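Local coordinates for galectin (PDB 6E20), which binds beta-galactosides as a galectin, and is probably a soluble lectin of innate immunity that recognises glycans on viral envelope glycoproteins, at residues 41-46 / 94-99; 59-64 / 109-114. All coordinates share one frame; numbering follows the deposited sequence.

Contact 1 of 2, residues 41-46 / 94-99. With GAL (beta-D-galactopyranose), chain D.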
ATOM      1  N   ILE B  41      11.556  12.181   8.063  1.00 25.17           N
ATOM      2  CA  ILE B  41      11.577  11.537   6.719  1.00 24.82           C
ATOM      3  C   ILE B  41      13.035  11.273   6.355  1.00 22.35           C
ATOM      4  O   ILE B  41      13.757  12.239   6.172  1.00 24.95           O
ATOM      5  CB  ILE B  41      10.889  12.417   5.657  1.00 23.10           C
ATOM      6  CG1 ILE B  41       9.475  12.805   6.065  1.00 23.43           C
ATOM      7  CG2 ILE B  41      10.907  11.736   4.286  1.00 22.08           C
ATOM      8  CD1 ILE B  41       8.581  11.624   6.306  1.00 24.55           C
ATOM      9  N   ALA B  42      13.400  10.007   6.181  1.00 23.93           N
ATOM     10  CA  ALA B  42      14.758   9.527   5.845  1.00 23.58           C
ATOM     11  C   ALA B  42      15.067   9.738   4.362  1.00 22.42           C
ATOM     12  O   ALA B  42      16.230  10.061   4.029  1.00 19.80           O
ATOM     13  CB  ALA B  42      14.859   8.069   6.207  1.00 23.68           C
ATOM     14  N   LEU B  43      14.077   9.471   3.504  1.00 23.54           N
ATOM     15  CA  LEU B  43      14.129   9.736   2.043  1.00 23.76           C
ATOM     16  C   LEU B  43      12.871  10.498   1.584  1.00 23.85           C
ATOM     17  O   LEU B  43      11.754   9.929   1.611  1.00 21.75           O
ATOM     18  CB  LEU B  43      14.247   8.427   1.265  1.00 23.19           C
ATOM     19  CG  LEU B  43      14.143   8.589  -0.252  1.00 22.84           C
ATOM     20  CD1 LEU B  43      15.250   9.480  -0.786  1.00 24.64           C
ATOM     21  CD2 LEU B  43      14.169   7.246  -0.962  1.00 23.13           C
ATOM     22  N   HIS B  44      13.095  11.704   1.085  1.00 22.27           N
ATOM     23  CA  HIS B  44      12.144  12.517   0.304  1.00 23.24           C
ATOM     24  C   HIS B  44      12.611  12.472  -1.152  1.00 23.75           C
ATOM     25  O   HIS B  44      13.667  13.030  -1.443  1.00 24.75           O
ATOM     26  CB  HIS B  44      12.086  13.932   0.860  1.00 23.78           C
ATOM     27  CG  HIS B  44      11.361  14.910   0.001  1.00 22.15           C
ATOM     28  ND1 HIS B  44      10.000  15.038   0.058  1.00 22.67           N
ATOM     29  CD2 HIS B  44      11.806  15.843  -0.879  1.00 23.49           C
ATOM     30  CE1 HIS B  44       9.614  16.023  -0.747  1.00 23.11           C
ATOM     31  NE2 HIS B  44      10.713  16.527  -1.368  1.00 21.86           N
ATOM     32  N   MET B  45      11.871  11.804  -2.023  1.00 23.09           N
ATOM     33  CA  MET B  45      12.275  11.711  -3.451  1.00 25.40           C
ATOM     34  C   MET B  45      11.224  12.446  -4.273  1.00 23.73           C
ATOM     35  O   MET B  45      10.061  12.012  -4.244  1.00 26.40           O
ATOM     36  CB  MET B  45      12.393  10.266  -3.920  1.00 24.69           C
ATOM     37  CG  MET B  45      12.781  10.178  -5.376  1.00 27.99           C
ATOM     38  SD  MET B  45      12.560   8.524  -5.978  1.00 33.23           S
ATOM     39  CE  MET B  45      12.574   8.833  -7.747  1.00 36.05           C
ATOM     40  N   ASN B  46      11.640  13.487  -4.981  1.00 23.13           N
ATOM     41  CA  ASN B  46      10.723  14.525  -5.506  1.00 23.45           C
ATOM     42  C   ASN B  46      11.051  14.751  -6.975  1.00 23.08           C
ATOM     43  O   ASN B  46      11.783  15.682  -7.325  1.00 25.66           O
ATOM     44  CB  ASN B  46      10.772  15.744  -4.586  1.00 22.05           C
ATOM     45  CG  ASN B  46       9.887  16.887  -5.024  1.00 22.68           C
ATOM     46  OD1 ASN B  46      10.270  18.044  -4.863  1.00 21.75           O
ATOM     47  ND2 ASN B  46       8.723  16.570  -5.570  1.00 18.96           N
ATOM     48  N   GLU B  94      23.521   2.261   5.147  1.00 27.32           N
ATOM     49  CA  GLU B  94      24.326   3.354   4.527  1.00 27.09           C
ATOM     50  C   GLU B  94      23.465   4.164   3.544  1.00 26.06           C
ATOM     51  O   GLU B  94      23.565   5.412   3.565  1.00 27.26           O
ATOM     52  CB  GLU B  94      25.570   2.801   3.824  1.00 28.90           C
ATOM     53  CG  GLU B  94      26.555   2.097   4.759  1.00 31.86           C
ATOM     54  CD  GLU B  94      26.124   0.716   5.229  1.00 33.65           C
ATOM     55  OE1 GLU B  94      25.446  -0.003   4.460  1.00 31.75           O
ATOM     56  OE2 GLU B  94      26.462   0.373   6.369  1.00 37.55           O
ATOM     57  N   GLU B  95      22.688   3.540   2.665  1.00 25.30           N
ATOM     58  CA  GLU B  95      22.026   4.367   1.606  1.00 29.32           C
ATOM     59  C   GLU B  95      20.788   3.698   1.008  1.00 29.11           C
ATOM     60  O   GLU B  95      20.592   2.477   1.167  1.00 30.33           O
ATOM     61  CB  GLU B  95      23.026   4.814   0.533  1.00 31.50           C
ATOM     62  CG  GLU B  95      23.501   3.708  -0.368  1.00 30.73           C
ATOM     63  CD  GLU B  95      24.401   4.089  -1.537  1.00 31.43           C
ATOM     64  OE1 GLU B  95      24.566   3.219  -2.364  1.00 31.92           O
ATOM     65  OE2 GLU B  95      24.994   5.204  -1.597  1.00 33.50           O
ATOM     66  N   PHE B  96      19.949   4.526   0.380  1.00 26.39           N
ATOM     67  CA  PHE B  96      18.840   4.081  -0.486  1.00 25.99           C
ATOM     68  C   PHE B  96      19.364   3.937  -1.907  1.00 26.07           C
ATOM     69  O   PHE B  96      20.094   4.826  -2.389  1.00 26.64           O
ATOM     70  CB  PHE B  96      17.685   5.077  -0.478  1.00 24.26           C
ATOM     71  CG  PHE B  96      17.082   5.238   0.881  1.00 24.00           C
ATOM     72  CD1 PHE B  96      17.601   6.169   1.776  1.00 23.66           C
ATOM     73  CD2 PHE B  96      16.031   4.427   1.278  1.00 23.23           C
ATOM     74  CE1 PHE B  96      17.036   6.327   3.027  1.00 23.97           C
ATOM     75  CE2 PHE B  96      15.454   4.606   2.524  1.00 24.84           C
ATOM     76  CZ  PHE B  96      15.966   5.549   3.395  1.00 23.96           C
ATOM     77  N   LEU B  97      18.965   2.866  -2.569  1.00 26.90           N
ATOM     78  CA  LEU B  97      19.265   2.670  -4.012  1.00 28.44           C
ATOM     79  C   LEU B  97      17.936   2.664  -4.752  1.00 25.07           C
ATOM     80  O   LEU B  97      17.223   1.682  -4.658  1.00 23.96           O
ATOM     81  CB  LEU B  97      20.038   1.362  -4.224  1.00 31.11           C
ATOM     82  CG  LEU B  97      20.645   1.169  -5.617  1.00 35.65           C
ATOM     83  CD1 LEU B  97      19.575   1.012  -6.687  1.00 39.54           C
ATOM     84  CD2 LEU B  97      21.572   2.317  -5.972  1.00 39.57           C
ATOM     85  N   VAL B  98      17.662   3.737  -5.475  1.00 23.21           N
ATOM     86  CA  VAL B  98      16.446   3.885  -6.311  1.00 23.74           C
ATOM     87  C   VAL B  98      16.778   3.414  -7.715  1.00 24.06           C
ATOM     88  O   VAL B  98      17.685   3.996  -8.326  1.00 26.76           O
ATOM     89  CB  VAL B  98      15.951   5.336  -6.334  1.00 22.24           C
ATOM     90  CG1 VAL B  98      14.656   5.468  -7.119  1.00 22.21           C
ATOM     91  CG2 VAL B  98      15.817   5.872  -4.926  1.00 23.86           C
ATOM     92  N   THR B  99      16.046   2.426  -8.199  1.00 24.04           N
ATOM     93  CA  THR B  99      16.066   2.019  -9.622  1.00 26.60           C
ATOM     94  C   THR B  99      14.856   2.683 -10.288  1.00 28.10           C
ATOM     95  O   THR B  99      13.705   2.449  -9.865  1.00 23.82           O
ATOM     96  CB  THR B  99      16.166   0.494  -9.766  1.00 27.59           C
ATOM     97  OG1 THR B  99      17.229   0.047  -8.908  1.00 27.39           O
ATOM     98  CG2 THR B  99      16.386   0.064 -11.198  1.00 27.15           C
TER
HETATM   99  C1  GAL D   2      11.977  22.454  -1.174  1.00 24.83           C
HETATM  100  C2  GAL D   2      10.535  22.101  -1.442  1.00 25.89           C
HETATM  101  C3  GAL D   2      10.095  20.972  -0.516  1.00 25.32           C
HETATM  102  C4  GAL D   2      11.064  19.796  -0.647  1.00 23.87           C
HETATM  103  C5  GAL D   2      12.498  20.296  -0.365  1.00 24.24           C
HETATM  104  C6  GAL D   2      13.586  19.207  -0.530  1.00 24.08           C
HETATM  105  O2  GAL D   2       9.774  23.283  -1.181  1.00 25.31           O
HETATM  106  O3  GAL D   2       8.791  20.564  -0.849  1.00 23.75           O
HETATM  107  O4  GAL D   2      10.912  19.313  -1.982  1.00 20.52           O
HETATM  108  O5  GAL D   2      12.824  21.344  -1.274  1.00 25.28           O
HETATM  109  O6  GAL D   2      14.907  19.777  -0.459  1.00 22.41           O

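Contact 2 of 2, residues 59-64 / 109-114. With GAL (beta-D-galactopyranose), chain D.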
ATOM      1  N   VAL B  59      14.808  15.720  -7.161  1.00 22.70           N
ATOM      2  CA  VAL B  59      15.437  16.239  -5.919  1.00 23.87           C
ATOM      3  C   VAL B  59      15.217  15.233  -4.795  1.00 22.32           C
ATOM      4  O   VAL B  59      14.046  14.884  -4.503  1.00 23.75           O
ATOM      5  CB  VAL B  59      14.902  17.634  -5.551  1.00 23.12           C
ATOM      6  CG1 VAL B  59      15.510  18.103  -4.235  1.00 23.12           C
ATOM      7  CG2 VAL B  59      15.166  18.630  -6.663  1.00 22.66           C
ATOM      8  N   CYS B  60      16.300  14.764  -4.185  1.00 20.97           N
ATOM      9  CA  CYS B  60      16.225  13.910  -2.975  1.00 23.94           C
ATOM     10  C   CYS B  60      16.775  14.699  -1.783  1.00 23.92           C
ATOM     11  O   CYS B  60      17.734  15.477  -1.949  1.00 24.04           O
ATOM     12  CB  CYS B  60      16.956  12.587  -3.156  1.00 25.84           C
ATOM     13  SG  CYS B  60      16.260  11.603  -4.516  1.00 27.74           S
ATOM     14  N   ASN B  61      16.166  14.505  -0.624  1.00 23.98           N
ATOM     15  CA  ASN B  61      16.589  15.185   0.625  1.00 23.03           C
ATOM     16  C   ASN B  61      16.060  14.379   1.798  1.00 24.15           C
ATOM     17  O   ASN B  61      15.327  13.374   1.597  1.00 24.10           O
ATOM     18  CB  ASN B  61      16.114  16.645   0.662  1.00 24.85           C
ATOM     19  CG  ASN B  61      17.032  17.534   1.475  1.00 23.63           C
ATOM     20  OD1 ASN B  61      17.813  17.036   2.287  1.00 24.80           O
ATOM     21  ND2 ASN B  61      16.963  18.835   1.253  1.00 23.32           N
ATOM     22  N   SER B  62      16.396  14.817   2.993  1.00 23.49           N
ATOM     23  CA  SER B  62      15.856  14.238   4.233  1.00 25.80           C
ATOM     24  C   SER B  62      15.296  15.400   5.042  1.00 23.15           C
ATOM     25  O   SER B  62      15.770  16.506   4.840  1.00 24.46           O
ATOM     26  CB  SER B  62      16.888  13.463   4.978  1.00 24.91           C
ATOM     27  OG  SER B  62      17.979  14.288   5.252  1.00 25.55           O
ATOM     28  N   PHE B  63      14.282  15.138   5.860  1.00 25.09           N
ATOM     29  CA  PHE B  63      13.563  16.165   6.658  1.00 26.16           C
ATOM     30  C   PHE B  63      13.530  15.678   8.098  1.00 27.73           C
ATOM     31  O   PHE B  63      13.057  14.560   8.344  1.00 25.62           O
ATOM     32  CB  PHE B  63      12.153  16.393   6.103  1.00 27.65           C
ATOM     33  CG  PHE B  63      11.372  17.445   6.856  1.00 29.48           C
ATOM     34  CD1 PHE B  63      11.572  18.791   6.601  1.00 31.32           C
ATOM     35  CD2 PHE B  63      10.469  17.087   7.840  1.00 30.78           C
ATOM     36  CE1 PHE B  63      10.891  19.763   7.323  1.00 33.79           C
ATOM     37  CE2 PHE B  63       9.759  18.052   8.542  1.00 35.03           C
ATOM     38  CZ  PHE B  63       9.980  19.389   8.287  1.00 36.20           C
ATOM     39  N   GLN B  64      14.029  16.487   9.027  1.00 32.95           N
ATOM     40  CA  GLN B  64      13.963  16.157  10.468  1.00 38.06           C
ATOM     41  C   GLN B  64      13.850  17.431  11.294  1.00 39.39           C
ATOM     42  O   GLN B  64      14.690  18.322  11.099  1.00 41.60           O
ATOM     43  CB  GLN B  64      15.212  15.388  10.884  1.00 42.24           C
ATOM     44  CG  GLN B  64      14.994  14.546  12.117  1.00 44.86           C
ATOM     45  CD  GLN B  64      16.253  13.785  12.430  1.00 49.14           C
ATOM     46  OE1 GLN B  64      17.349  14.311  12.292  1.00 51.86           O
ATOM     47  NE2 GLN B  64      16.097  12.551  12.873  1.00 49.60           N
ATOM     48  N   PRO B 109      22.109   8.895   0.632  1.00 21.47           N
ATOM     49  CA  PRO B 109      22.459   8.368   1.940  1.00 22.77           C
ATOM     50  C   PRO B 109      21.255   8.236   2.872  1.00 24.72           C
ATOM     51  O   PRO B 109      20.385   9.111   2.937  1.00 24.09           O
ATOM     52  CB  PRO B 109      23.489   9.369   2.476  1.00 23.84           C
ATOM     53  CG  PRO B 109      23.122  10.650   1.781  1.00 24.29           C
ATOM     54  CD  PRO B 109      22.737  10.199   0.384  1.00 23.52           C
ATOM     55  N   ASN B 110      21.267   7.138   3.619  1.00 28.40           N
ATOM     56  CA  ASN B 110      20.368   6.897   4.766  1.00 26.44           C
ATOM     57  C   ASN B 110      20.921   7.621   5.994  1.00 29.57           C
ATOM     58  O   ASN B 110      21.387   6.928   6.929  1.00 31.37           O
ATOM     59  CB  ASN B 110      20.185   5.398   4.989  1.00 26.62           C
ATOM     60  CG  ASN B 110      19.138   5.063   6.025  1.00 27.43           C
ATOM     61  OD1 ASN B 110      19.097   3.924   6.490  1.00 33.78           O
ATOM     62  ND2 ASN B 110      18.321   6.028   6.418  1.00 24.88           N
ATOM     63  N   ARG B 111      20.791   8.950   6.022  1.00 28.12           N
ATOM     64  CA  ARG B 111      21.319   9.825   7.113  1.00 28.66           C
ATOM     65  C   ARG B 111      20.623   9.499   8.437  1.00 30.68           C
ATOM     66  O   ARG B 111      21.319   9.535   9.473  1.00 30.66           O
ATOM     67  CB  ARG B 111      21.128  11.308   6.813  1.00 26.71           C
ATOM     68  CG  ARG B 111      21.782  11.750   5.514  1.00 28.57           C
ATOM     69  CD  ARG B 111      21.113  13.005   5.013  1.00 28.87           C
ATOM     70  NE  ARG B 111      21.816  13.629   3.910  1.00 26.15           N
ATOM     71  CZ  ARG B 111      21.292  14.532   3.089  1.00 23.98           C
ATOM     72  NH1 ARG B 111      20.030  14.902   3.216  1.00 24.43           N
ATOM     73  NH2 ARG B 111      22.024  15.034   2.112  1.00 25.52           N
ATOM     74  N   GLN B 112      19.322   9.191   8.416  1.00 31.05           N
ATOM     75  CA  GLN B 112      18.562   8.842   9.648  1.00 31.46           C
ATOM     76  C   GLN B 112      19.152   7.562  10.252  1.00 28.78           C
ATOM     77  O   GLN B 112      19.086   7.423  11.452  1.00 31.99           O
ATOM     78  CB  GLN B 112      17.057   8.783   9.374  1.00 33.75           C
ATOM     79  CG  GLN B 112      16.185   8.373  10.572  1.00 34.00           C
ATOM     80  CD  GLN B 112      16.060   9.399  11.679  1.00 36.11           C
ATOM     81  OE1 GLN B 112      15.490   9.139  12.744  1.00 35.61           O
ATOM     82  NE2 GLN B 112      16.566  10.590  11.431  1.00 42.37           N
ATOM     83  N   GLY B 113      19.684   6.652   9.444  1.00 33.24           N
ATOM     84  CA  GLY B 113      20.476   5.500   9.918  1.00 34.51           C
ATOM     85  C   GLY B 113      19.644   4.291  10.313  1.00 36.38           C
ATOM     86  O   GLY B 113      20.266   3.239  10.588  1.00 33.87           O
ATOM     87  N   SER B 114      18.306   4.387  10.358  1.00 32.89           N
ATOM     88  CA  SER B 114      17.461   3.271  10.865  1.00 33.63           C
ATOM     89  C   SER B 114      17.472   2.135   9.837  1.00 33.89           C
ATOM     90  O   SER B 114      17.793   2.393   8.654  1.00 32.37           O
ATOM     91  CB  SER B 114      16.071   3.698  11.236  1.00 33.79           C
ATOM     92  OG  SER B 114      16.089   4.918  11.962  1.00 29.23           O
TER
HETATM   93  C1  GAL D   2      11.977  22.454  -1.174  1.00 24.83           C
HETATM   94  C2  GAL D   2      10.535  22.101  -1.442  1.00 25.89           C
HETATM   95  C3  GAL D   2      10.095  20.972  -0.516  1.00 25.32           C
HETATM   96  C4  GAL D   2      11.064  19.796  -0.647  1.00 23.87           C
HETATM   97  C5  GAL D   2      12.498  20.296  -0.365  1.00 24.24           C
HETATM   98  C6  GAL D   2      13.586  19.207  -0.530  1.00 24.08           C
HETATM   99  O2  GAL D   2       9.774  23.283  -1.181  1.00 25.31           O
HETATM  100  O3  GAL D   2       8.791  20.564  -0.849  1.00 23.75           O
HETATM  101  O4  GAL D   2      10.912  19.313  -1.982  1.00 20.52           O
HETATM  102  O5  GAL D   2      12.824  21.344  -1.274  1.00 25.28           O
HETATM  103  O6  GAL D   2      14.907  19.777  -0.459  1.00 22.41           O

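Contact 1 of 2, residues 41-46 / 94-99
Leu43 carries its CG anti to the backbone N (chi1 173°), whereas Phe96 turns its ring anti to its own carbonyl carbon and beside the backbone N (chi1 -62°); these torsions lay the flank of Leu43 across one face of the Phe96 ring. Leu43 CB comes to rest over the middle of the Phe96 ring, 3.9 Å from its centroid and 10° off the ring normal, a CH-pi contact, while Leu43 CD2 lies 4.0 Å from Phe96 CG. At the ring edge, the one-carbon side chain of Ala42 meets the rim, its CB 3.9 Å from Phe96 CZ. A classic beta bulge sets Ala42 and Leu43 together opposite Ile34, and both CB atoms point to the Phe96 side. Farther along, the extended Met45 reaches tip to tip toward Val98, its SD 3.9 Å from Val98 CG1: a long, flexible thioether meets a compact branched side chain. Aliphatic, thioether and aromatic groups suit this buried space because they bring into it no polar side-chain group in need of a partner. Between Leu43 and Met45, His44 turns its ring to the other side, where NE2 hydrogen-bonds GAL O4 at 2.9 Å. Strand 40-47 thus gives one face to the sugar and the other to the hydrophobic interior between the two antiparallel sheets of the galectin beta-sandwich.

Contact 2 of 2, residues 59-64 / 109-114
Arg111 reaches from the loop between strands 105-109 and 116-124 to Asn61 and Ser62 on strand 58-64, at the border of the carbohydrate-binding face of the galectin beta-sandwich. The firm part of the contact is centred on one nitrogen. Arg111 NH1 donates to Ser62 OG at 3.0 Å, fairly straight at 160°. The same NH1 of Arg111 donates to Asn61 OD1 at 3.2 Å with a more bent angle of 143°; both acceptors lie at the guanidinium edge, close to its plane. Arginine suits this place because its long chain, extended from CG to NE, carries the guanidinium from the loop to the strand and still offers several N-H groups: NH2 is bound to the backbone carbonyl of Glu70. The short side chain of Ser62 puts its hydroxyl beside the arginine, with OG 3.4 Å from Arg111 CD as well as near NH1. Asn61 OD1 is gripped twice, for Ser62 N donates to it at 2.7 Å, from the face of the amide plane opposite to that approached by Arg111 NH1. Asn61 ND2 in turn donates to the backbone O of the modified cysteine at position 69. Together these bonds probably fix the rotation of the amide, with ND2 on the galactose side, so that Arg111 acts as a second-shell residue behind a sugar-binding one.

The outer end is looser. There Gln64, exposed to solvent, meets Gln112 at the rim; long, flexible polar chains are at home in such a place, and the orientation of both amides is doubtful. Gln112 belongs to a type I turn that starts at Asn110; Gly113 closes it with phi positive, a conformation glycine adopts readily. On the sugar side, Asn61 ND2 donates to GAL O6 at 2.8 Å with an almost linear angle of 171°.

How the contacts relate
The two contacts lie about 7 Å apart, centre to centre, and meet along the antiparallel neighbours 40-47 and 58-64 of one sheet, where Asn46 N stands 2.8 Å from Val59 O and Ile41 N 2.8 Å from Phe63 O, both probable hydrogen bonds. Along the chain their segments alternate: 41-46, 59-64, 94-99, 109-114. Contact 1 joins this sheet to strand 95-99 of the five-stranded sheet through the interior; contact 2 ties strand 58-64 to the loop leading from 105-109 back to 116-124. Both touch the same galactose, which Arg48 and Glu71 also hold: the sugar-binding strands are packed on the core at contact 1 and linked to a loop at their margin by contact 2.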